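Local coordinates for conserved hypothetical protein (Agrobacterium tumefaciens, PDB 2FEX), which is of unknown function but belongs to the DJ-1/PfpI family, within the class I glutamine amidotransferase-like clan, and pairs with a second identical subunit, at residues A[11-14]-A[15-18]; A[121-124]-A[125-129]; A[161-164]-A[165-169]; A[175-178]-A[179-183]. All blocks are in the same frame, centred on the assembly; numbering follows the deposited sequence.

In the fold
Contacts 1 and 2 approach the probable nucleophile elbow at Cys-101 by separate routes: the side chains of Glu-16 and Asn-121 both touch its residues, while the nearest atoms of the two contacts stay about 6 Å apart. Contact 3 reaches the same elbow through Phe-161, whose ring also meets the backbone of contact 1; the centres of contacts 1 and 3 lie about 17 Å apart. Contact 4 is farther out, its centre about 31 Å from that of contact 2. It packs directly on contact 3, Leu-180 lying against Val-163 and Leu-166, with centres about 12 Å apart. Contacts 1 and 4 both touch the second subunit, where Trp-15 of one subunit meets Phe-183 of the other edge-to-face.

Contact 1 (A[11-14]-A[15-18]); sequences DFAD and WEPA
Glu-16 N reaches back to Ala-13 O at 3.0 Å and closes a type I beta turn in the loop between strand 3-7 and helix 18-27. The bond is nearly straight at hydrogen, 167°, although the donor stands well above the carbonyl plane. The same oxygen also lies 3.2 Å from Pro-17 CD, where the proline ring has no N-H to offer. Past the turn, Ala-18 CB settles against Asp-14 O at 3.4 Å, at the start of the helix.

Ala-13 CB is the centre of the side-chain packing. Trp-15 CG is placed between its own backbone N and carbonyl carbon (chi1 69°), which brings one face of the six-membered ring against the methyl, a CH-pi contact with Ala-13 CB 3.8 Å from the Trp-15 ring centroid. Glu-16 CG covers the same indole face near its rim. Beyond it, the extended glutamate runs past the methyl, and Glu-16 CD comes to 3.2 Å from Ala-13 CB, a tight approach. The polar ends are held by other loops: Trp-15 NE1 by Gly-155 O, Asp-14 by Ser-44 OG and Gly-46 N. On the dimer side, the indole also packs on Ala-22 of the second subunit.

Glu-16 OE1 is hydrogen-bonded to Gly-71 N, and its side chain touches Cys-101. The Gly-71 bond and the alanine methyl limit the carboxylate's movement next to the probable nucleophile elbow, consistent with the glutamate-cysteine pairing of DJ-1 relatives.

Contact 2 (A[121-124]-A[125-129]); sequences NALA and SHKAY
Lys-127 N bonds to Leu-123 O at 3.0 Å, lying in the carbonyl plane with a C=O...N angle of 159°, a sound link from one residue to the fourth before it. The bonds around it are weak. Ala-122 O is shared by Ser-125 N and His-126 N, the latter at 3.4 Å, and Ala-124 O receives a weak, bent bond from Ala-128 N. A water ties the two side chains before and inside the first turn: it accepts from Asn-121 ND2 at 3.0 Å and is 3.1 Å from Ser-125 OG in the given one of two modelled serine conformers. Asn-121 OD1, for its part, accepts from Gly-155 N.

This is a short helix beginning at Leu-123. Ala-122 stands at the N-cap position and, with a methyl side chain, makes no side-chain cap. His-126 faces inward to the fold, where ND1 bonds to Ser-105 OG of helix 102-109 and NE2 to Thr-119 O; with both nitrogens engaged, its rotation is fixed.

On the outer side, Leu-123 and Lys-127 cross obliquely, with Leu-123 CG 3.8 Å from Lys-127 CD. The lysine bends at chi3 (60°) and again at chi4, carrying NZ to a salt bridge with Glu-135.

Contact 3 (A[161-164]-A[165-169]); sequences FAVE and ILKSL
Ile-165 CD1 sits over the centre of the Phe-161 ring, 3.7 Å from the centroid and close to the ring normal, a CH-pi contact between residues one helical turn apart. The ring is swung there by Phe-161 CG lying opposite its own backbone N (chi1 -173°), while the isoleucine's CG1 branch runs back along the helix with CD1 at its end. Ile-165 CG1 meanwhile presses on Phe-161 O at 3.2 Å. Beneath this packing the helix is regular: Ile-165 N, Leu-166 N, Lys-167 N and Ser-168 N bond to the carbonyls four residues earlier, and the shortest, Lys-167 N to Val-163 O, is 2.8 Å.

The other side is looser, and Lys-167 is exposed, though its chain and Val-163 also touch Phe-172. Val-163 and the extended Lys-167 lie side by side, pointing the same way, with Val-163 CG1 against Lys-167 CE at 3.7 Å. Glu-164 bends at chi2 and brings OE1 to 4.0 Å from Lys-167 CD, but Glu-164 OE2 remains 4.7 Å from Lys-167 NZ, too far for a salt bridge, though some attraction is likely.

Helix 158-168 lies on the central sheet of this DJ-1-like fold. Phe-161 and Ile-165 both press on Ala-98 of strand 96-100 and Val-68 of strand 66-69, and the phenylalanine also reaches Val-151 of strand 150-153. Leu-166 packs on Leu-28, with helix 174-180 as the neighbour.

Contact 4 (A[175-178]-A[179-183]); sequences EAEA and ELQIF
Glu-179 N bonds to Glu-175 O at 3.2 Å, and Glu-179 CG leans on the same oxygen before the chain bends at chi2 and the side chain touches Tyr-27. Next, Leu-180 N takes Ala-176 O at 3.0 Å, with a weak second bond to Glu-177 O, and its isobutyl group turns inward. Here helix 174-180 shows its amphipathic character: Leu-180 packs on Leu-19 of helix 18-27 and on Phe-172, while Glu-175 and Glu-177 are on the exposed side.

The bond from Gln-181 N to Glu-177 O is weak: short at 2.8 Å but badly bent. Gln-181 CG stands between the backbone N and carbonyl carbon (chi1 65°), so the extended side chain doubles back over the preceding turn and both ends of its amide are bridged by water. One water donates to Gln-181 OE1 at 3.2 Å and to Glu-177 OE2 at 2.8 Å, joining an amide and a carboxylate whose planes are 60° apart. Another accepts from Gln-181 NE2 and donates to Ala-178 O at 2.7 Å.

Ile-182 then lays CG2 on Ala-178 O at 3.3 Å and packs on Ser-156 of the second subunit; its CG1 covers one face of the Phe-183 ring near the rim.

Contact 1 (A[11-14]-A[15-18])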
loop_
_atom_site.group_PDB
_atom_site.type_symbol
_atom_site.label_atom_id
_atom_site.label_comp_id
_atom_site.label_asym_id
_atom_site.label_seq_id
_atom_site.Cartn_x
_atom_site.Cartn_y
_atom_site.Cartn_z
ATOM N N ASP A 11 -12.929 -0.862 -5.072
ATOM C CA ASP A 11 -12.569 0.344 -4.304
ATOM C C ASP A 11 -11.892 -0.032 -2.991
ATOM O O ASP A 11 -11.953 0.706 -2.019
ATOM C CB ASP A 11 -13.825 1.211 -4.035
ATOM C CG ASP A 11 -14.412 1.768 -5.299
ATOM O OD1 ASP A 11 -13.643 2.288 -6.127
ATOM O OD2 ASP A 11 -15.621 1.656 -5.427
ATOM N N PHE A 12 -11.129 -1.143 -2.977
ATOM C CA PHE A 12 -10.364 -1.458 -1.741
ATOM C C PHE A 12 -9.264 -0.418 -1.505
ATOM O O PHE A 12 -8.737 0.201 -2.471
ATOM C CB PHE A 12 -9.770 -2.891 -1.735
ATOM C CG PHE A 12 -8.583 -3.105 -2.663
ATOM C CD1 PHE A 12 -7.251 -2.965 -2.147
ATOM C CD2 PHE A 12 -8.786 -3.547 -3.996
ATOM C CE1 PHE A 12 -6.090 -3.251 -3.002
ATOM C CE2 PHE A 12 -7.664 -3.833 -4.842
ATOM C CZ PHE A 12 -6.336 -3.652 -4.321
ATOM N N ALA A 13 -8.956 -0.217 -0.212
ATOM C CA ALA A 13 -7.961 0.793 0.184
ATOM C C ALA A 13 -6.553 0.214 -0.075
ATOM O O ALA A 13 -6.083 -0.682 0.627
ATOM C CB ALA A 13 -8.148 1.143 1.693
ATOM N N ASP A 14 -5.872 0.748 -1.094
ATOM C CA ASP A 14 -4.575 0.156 -1.535
ATOM C C ASP A 14 -3.587 0.033 -0.397
ATOM O O ASP A 14 -2.801 -0.919 -0.362
ATOM C CB ASP A 14 -3.884 1.017 -2.600
ATOM C CG ASP A 14 -4.775 1.291 -3.813
ATOM O OD1 ASP A 14 -4.268 1.085 -4.963
ATOM O OD2 ASP A 14 -5.924 1.741 -3.638
ATOM N N TRP A 15 -3.577 1.024 0.522
ATOM C CA TRP A 15 -2.495 1.061 1.536
ATOM C C TRP A 15 -2.756 0.079 2.706
ATOM O O TRP A 15 -1.898 -0.072 3.582
ATOM C CB TRP A 15 -2.353 2.474 2.109
ATOM C CG TRP A 15 -3.494 2.914 2.958
ATOM C CD1 TRP A 15 -3.581 2.809 4.331
ATOM C CD2 TRP A 15 -4.670 3.586 2.520
ATOM N NE1 TRP A 15 -4.796 3.343 4.769
ATOM C CE2 TRP A 15 -5.483 3.818 3.683
ATOM C CE3 TRP A 15 -5.162 3.972 1.271
ATOM C CZ2 TRP A 15 -6.742 4.427 3.599
ATOM C CZ3 TRP A 15 -6.434 4.583 1.192
ATOM C CH2 TRP A 15 -7.187 4.834 2.364
ATOM N N GLU A 16 -3.932 -0.579 2.742
ATOM C CA GLU A 16 -4.311 -1.295 3.943
ATOM C C GLU A 16 -3.775 -2.736 4.011
ATOM O O GLU A 16 -3.397 -3.175 5.097
ATOM C CB GLU A 16 -5.843 -1.202 4.154
ATOM C CG GLU A 16 -6.153 0.277 4.518
ATOM C CD GLU A 16 -7.613 0.622 4.827
ATOM O OE1 GLU A 16 -8.456 -0.261 4.744
ATOM O OE2 GLU A 16 -7.873 1.816 5.178
ATOM N N PRO A 17 -3.783 -3.478 2.885
ATOM C CA PRO A 17 -3.218 -4.829 2.961
ATOM C C PRO A 17 -1.833 -4.929 2.351
ATOM O O PRO A 17 -1.277 -6.032 2.259
ATOM C CB PRO A 17 -4.221 -5.627 2.119
ATOM C CG PRO A 17 -4.537 -4.708 0.982
ATOM C CD PRO A 17 -4.485 -3.254 1.599
ATOM N N ALA A 18 -1.284 -3.781 1.927
ATOM C CA ALA A 18 -0.082 -3.794 1.110
ATOM C C ALA A 18 1.190 -4.243 1.812
ATOM O O ALA A 18 1.944 -5.122 1.336
ATOM C CB ALA A 18 0.142 -2.325 0.535
#

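Contact 2 (A[121-124]-A[125-129])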
loop_
_atom_site.group_PDB
_atom_site.type_symbol
_atom_site.label_atom_id
_atom_site.label_comp_id
_atom_site.label_asym_id
_atom_site.label_seq_id
_atom_site.Cartn_x
_atom_site.Cartn_y
_atom_site.Cartn_z
ATOM N N ASN A 121 -12.145 2.547 13.126
ATOM C CA ASN A 121 -11.910 3.968 12.816
ATOM C C ASN A 121 -12.470 4.870 13.900
ATOM O O ASN A 121 -11.900 5.960 14.154
ATOM C CB ASN A 121 -12.569 4.317 11.488
ATOM C CG ASN A 121 -11.794 3.770 10.316
ATOM O OD1 ASN A 121 -10.577 3.533 10.418
ATOM N ND2 ASN A 121 -12.506 3.542 9.183
ATOM N N ALA A 122 -13.574 4.425 14.499
ATOM C CA ALA A 122 -14.232 5.113 15.622
ATOM C C ALA A 122 -15.289 4.177 16.211
ATOM O O ALA A 122 -15.833 3.308 15.475
ATOM C CB ALA A 122 -14.949 6.365 15.093
ATOM N N LEU A 123 -15.616 4.388 17.487
ATOM C CA LEU A 123 -16.669 3.557 18.091
ATOM C C LEU A 123 -17.984 3.753 17.288
ATOM O O LEU A 123 -18.727 2.795 17.042
ATOM C CB LEU A 123 -16.902 3.945 19.560
ATOM C CG LEU A 123 -18.066 3.255 20.286
ATOM C CD1 LEU A 123 -18.011 1.766 20.234
ATOM C CD2 LEU A 123 -18.042 3.761 21.733
ATOM N N ALA A 124 -18.240 5.001 16.863
ATOM C CA ALA A 124 -19.524 5.300 16.159
ATOM C C ALA A 124 -19.609 4.556 14.801
ATOM O O ALA A 124 -20.718 4.179 14.344
ATOM C CB ALA A 124 -19.666 6.787 15.938
ATOM N N SER A 125 -18.453 4.339 14.159
ATOM C CA SER A 125 -18.373 3.522 12.935
ATOM C C SER A 125 -18.869 2.101 13.185
ATOM O O SER A 125 -19.631 1.558 12.372
ATOM C CB SER A 125 -16.958 3.521 12.346
ATOM O OG SER A 125 -16.545 4.840 12.042
ATOM N N HIS A 126 -18.478 1.510 14.324
ATOM C CA HIS A 126 -18.965 0.164 14.648
ATOM C C HIS A 126 -20.460 0.173 14.986
ATOM O O HIS A 126 -21.217 -0.715 14.601
ATOM C CB HIS A 126 -18.150 -0.424 15.820
ATOM C CG HIS A 126 -16.756 -0.874 15.413
ATOM N ND1 HIS A 126 -16.185 -0.567 14.193
ATOM C CD2 HIS A 126 -15.816 -1.574 16.104
ATOM C CE1 HIS A 126 -14.966 -1.098 14.124
ATOM N NE2 HIS A 126 -14.703 -1.686 15.291
ATOM N N LYS A 127 -20.869 1.204 15.709
ATOM C CA LYS A 127 -22.255 1.320 16.198
ATOM C C LYS A 127 -23.242 1.529 15.060
ATOM O O LYS A 127 -24.464 1.346 15.266
ATOM C CB LYS A 127 -22.374 2.431 17.292
ATOM C CG LYS A 127 -21.689 1.969 18.612
ATOM C CD LYS A 127 -21.780 2.998 19.764
ATOM C CE LYS A 127 -23.207 3.324 20.147
ATOM N NZ LYS A 127 -23.864 2.247 20.915
ATOM N N ALA A 128 -22.743 1.916 13.886
ATOM C CA ALA A 128 -23.631 2.070 12.675
ATOM C C ALA A 128 -24.233 0.710 12.290
ATOM O O ALA A 128 -25.262 0.668 11.602
ATOM C CB ALA A 128 -22.887 2.639 11.544
ATOM N N TYR A 129 -23.592 -0.380 12.736
ATOM C CA TYR A 129 -24.117 -1.760 12.519
ATOM C C TYR A 129 -24.937 -2.264 13.729
ATOM O O TYR A 129 -24.388 -2.483 14.823
ATOM C CB TYR A 129 -22.902 -2.704 12.306
ATOM C CG TYR A 129 -22.215 -2.494 10.981
ATOM C CD1 TYR A 129 -22.527 -3.317 9.891
ATOM C CD2 TYR A 129 -21.281 -1.460 10.800
ATOM C CE1 TYR A 129 -21.909 -3.119 8.648
ATOM C CE2 TYR A 129 -20.656 -1.234 9.548
ATOM C CZ TYR A 129 -20.985 -2.095 8.478
ATOM O OH TYR A 129 -20.392 -1.876 7.262
HETATM O O HOH W 1 -15.475 4.195 9.220
#

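Contact 3 (A[161-164]-A[165-169])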
loop_
_atom_site.group_PDB
_atom_site.type_symbol
_atom_site.label_atom_id
_atom_site.label_comp_id
_atom_site.label_asym_id
_atom_site.label_seq_id
_atom_site.Cartn_x
_atom_site.Cartn_y
_atom_site.Cartn_z
ATOM N N PHE A 161 -1.430 -3.131 12.083
ATOM C CA PHE A 161 -2.357 -4.169 11.557
ATOM C C PHE A 161 -1.503 -5.353 11.044
ATOM O O PHE A 161 -1.736 -6.531 11.428
ATOM C CB PHE A 161 -3.180 -3.576 10.421
ATOM C CG PHE A 161 -4.288 -4.493 9.909
ATOM C CD1 PHE A 161 -5.274 -4.979 10.760
ATOM C CD2 PHE A 161 -4.325 -4.814 8.538
ATOM C CE1 PHE A 161 -6.364 -5.757 10.230
ATOM C CE2 PHE A 161 -5.413 -5.599 7.995
ATOM C CZ PHE A 161 -6.389 -6.103 8.870
ATOM N N ALA A 162 -0.484 -5.036 10.228
ATOM C CA ALA A 162 0.366 -6.094 9.701
ATOM C C ALA A 162 1.109 -6.852 10.807
ATOM O O ALA A 162 1.177 -8.095 10.792
ATOM C CB ALA A 162 1.349 -5.543 8.670
ATOM N N VAL A 163 1.645 -6.105 11.765
ATOM C CA VAL A 163 2.468 -6.718 12.835
ATOM C C VAL A 163 1.542 -7.662 13.644
ATOM O O VAL A 163 1.945 -8.782 13.963
ATOM C CB VAL A 163 3.040 -5.635 13.749
ATOM C CG1 VAL A 163 3.548 -6.254 15.061
ATOM C CG2 VAL A 163 4.103 -4.804 12.979
ATOM N N GLU A 164 0.308 -7.224 13.955
ATOM C CA GLU A 164 -0.556 -8.068 14.819
ATOM C C GLU A 164 -1.001 -9.349 14.079
ATOM O O GLU A 164 -1.150 -10.404 14.705
ATOM C CB GLU A 164 -1.775 -7.303 15.333
ATOM C CG GLU A 164 -1.425 -6.183 16.318
ATOM C CD GLU A 164 -0.820 -6.703 17.652
ATOM O OE1 GLU A 164 -0.850 -7.940 17.969
ATOM O OE2 GLU A 164 -0.280 -5.849 18.394
ATOM N N ILE A 165 -1.178 -9.257 12.749
ATOM C CA ILE A 165 -1.530 -10.441 11.957
ATOM C C ILE A 165 -0.370 -11.408 11.998
ATOM O O ILE A 165 -0.553 -12.623 12.288
ATOM C CB ILE A 165 -1.850 -10.051 10.505
ATOM C CG1 ILE A 165 -3.198 -9.288 10.524
ATOM C CG2 ILE A 165 -1.904 -11.268 9.562
ATOM C CD1 ILE A 165 -3.522 -8.488 9.255
ATOM N N LEU A 166 0.834 -10.879 11.758
ATOM C CA LEU A 166 2.020 -11.729 11.816
ATOM C C LEU A 166 2.258 -12.348 13.198
ATOM O O LEU A 166 2.563 -13.527 13.275
ATOM C CB LEU A 166 3.251 -10.961 11.374
ATOM C CG LEU A 166 3.213 -10.585 9.883
ATOM C CD1 LEU A 166 4.430 -9.754 9.607
ATOM C CD2 LEU A 166 3.102 -11.854 8.969
ATOM N N LYS A 167 2.080 -11.565 14.254
ATOM C CA LYS A 167 2.210 -12.123 15.610
ATOM C C LYS A 167 1.203 -13.242 15.855
ATOM O O LYS A 167 1.576 -14.295 16.404
ATOM C CB LYS A 167 2.032 -11.044 16.677
ATOM C CG LYS A 167 3.222 -10.046 16.712
ATOM C CD LYS A 167 2.966 -9.048 17.841
ATOM C CE LYS A 167 4.247 -8.270 18.143
ATOM N NZ LYS A 167 4.096 -7.308 19.291
ATOM N N SER A 168 -0.063 -13.016 15.475
ATOM C CA SER A 168 -1.121 -14.044 15.641
ATOM C C SER A 168 -0.727 -15.375 14.990
ATOM O O SER A 168 -1.009 -16.479 15.529
ATOM C CB SER A 168 -2.462 -13.584 15.071
ATOM O OG SER A 168 -3.442 -14.621 15.167
ATOM N N LEU A 169 -0.064 -15.279 13.839
ATOM C CA LEU A 169 0.361 -16.446 13.075
ATOM C C LEU A 169 1.714 -17.045 13.508
ATOM O O LEU A 169 2.178 -18.033 12.895
ATOM C CB LEU A 169 0.352 -16.105 11.568
ATOM C CG LEU A 169 -1.036 -15.792 10.982
ATOM C CD1 LEU A 169 -0.914 -15.226 9.563
ATOM C CD2 LEU A 169 -1.882 -17.082 10.948
#

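Contact 4 (A[175-178]-A[179-183])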
loop_
_atom_site.group_PDB
_atom_site.type_symbol
_atom_site.label_atom_id
_atom_site.label_comp_id
_atom_site.label_asym_id
_atom_site.label_seq_id
_atom_site.Cartn_x
_atom_site.Cartn_y
_atom_site.Cartn_z
ATOM N N GLU A 175 13.324 -11.345 11.407
ATOM C CA GLU A 175 13.232 -10.924 10.000
ATOM C C GLU A 175 11.988 -10.056 9.793
ATOM O O GLU A 175 12.080 -8.990 9.185
ATOM C CB GLU A 175 13.185 -12.114 9.044
ATOM C CG GLU A 175 14.349 -13.102 9.237
ATOM C CD GLU A 175 14.016 -14.301 10.154
ATOM O OE1 GLU A 175 13.151 -14.216 11.079
ATOM O OE2 GLU A 175 14.670 -15.352 9.945
ATOM N N ALA A 176 10.839 -10.505 10.302
ATOM C CA ALA A 176 9.612 -9.720 10.168
ATOM C C ALA A 176 9.731 -8.364 10.859
ATOM O O ALA A 176 9.339 -7.328 10.280
ATOM C CB ALA A 176 8.387 -10.488 10.703
ATOM N N GLU A 177 10.244 -8.368 12.102
ATOM C CA GLU A 177 10.331 -7.133 12.863
ATOM C C GLU A 177 11.243 -6.122 12.145
ATOM O O GLU A 177 10.941 -4.923 12.137
ATOM C CB GLU A 177 10.793 -7.410 14.314
ATOM C CG GLU A 177 10.768 -6.184 15.235
ATOM C CD GLU A 177 10.883 -6.544 16.725
ATOM O OE1 GLU A 177 11.218 -7.707 17.051
ATOM O OE2 GLU A 177 10.641 -5.659 17.581
ATOM N N ALA A 178 12.331 -6.612 11.540
ATOM C CA ALA A 178 13.292 -5.748 10.819
ATOM C C ALA A 178 12.655 -5.056 9.595
ATOM O O ALA A 178 12.912 -3.886 9.336
ATOM C CB ALA A 178 14.483 -6.548 10.367
ATOM N N GLU A 179 11.889 -5.809 8.824
ATOM C CA GLU A 179 11.167 -5.268 7.675
ATOM C C GLU A 179 10.064 -4.299 8.117
ATOM O O GLU A 179 9.725 -3.363 7.384
ATOM C CB GLU A 179 10.539 -6.394 6.828
ATOM C CG GLU A 179 11.550 -7.414 6.279
ATOM C CD GLU A 179 12.640 -6.790 5.388
ATOM O OE1 GLU A 179 12.477 -5.648 4.910
ATOM O OE2 GLU A 179 13.661 -7.450 5.148
ATOM N N LEU A 180 9.475 -4.535 9.292
ATOM C CA LEU A 180 8.270 -3.771 9.636
ATOM C C LEU A 180 8.517 -2.604 10.587
ATOM O O LEU A 180 7.655 -1.739 10.723
ATOM C CB LEU A 180 7.166 -4.678 10.146
ATOM C CG LEU A 180 6.513 -5.610 9.128
ATOM C CD1 LEU A 180 5.350 -6.311 9.814
ATOM C CD2 LEU A 180 5.958 -4.823 7.958
ATOM N N GLN A 181 9.687 -2.561 11.229
ATOM C CA GLN A 181 9.958 -1.529 12.235
ATOM C C GLN A 181 10.434 -0.199 11.631
ATOM O O GLN A 181 10.548 0.832 12.329
ATOM C CB GLN A 181 11.040 -2.000 13.208
ATOM C CG GLN A 181 12.435 -2.223 12.588
ATOM C CD GLN A 181 13.411 -2.873 13.609
ATOM O OE1 GLN A 181 13.027 -3.189 14.740
ATOM N NE2 GLN A 181 14.657 -3.085 13.197
ATOM N N ILE A 182 10.678 -0.226 10.333
ATOM C CA ILE A 182 11.329 0.917 9.667
ATOM C C ILE A 182 10.374 2.117 9.413
ATOM O O ILE A 182 10.849 3.185 9.072
ATOM C CB ILE A 182 11.901 0.469 8.301
ATOM C CG1 ILE A 182 10.763 0.070 7.346
ATOM C CG2 ILE A 182 12.945 -0.678 8.500
ATOM C CD1 ILE A 182 11.318 -0.424 5.945
ATOM N N PHE A 183 9.066 1.922 9.537
ATOM C CA PHE A 183 8.069 2.970 9.133
ATOM C C PHE A 183 7.812 4.090 10.111
ATOM O O PHE A 183 7.118 5.064 9.796
ATOM C CB PHE A 183 6.772 2.219 8.747
ATOM C CG PHE A 183 6.985 1.368 7.532
ATOM C CD1 PHE A 183 7.041 1.981 6.267
ATOM C CD2 PHE A 183 7.187 -0.028 7.635
ATOM C CE1 PHE A 183 7.297 1.198 5.085
ATOM C CE2 PHE A 183 7.473 -0.795 6.501
ATOM C CZ PHE A 183 7.520 -0.167 5.196
HETATM O O HOH W 2 10.404 -3.112 16.563
HETATM O O HOH W 3 15.046 -2.666 10.330
#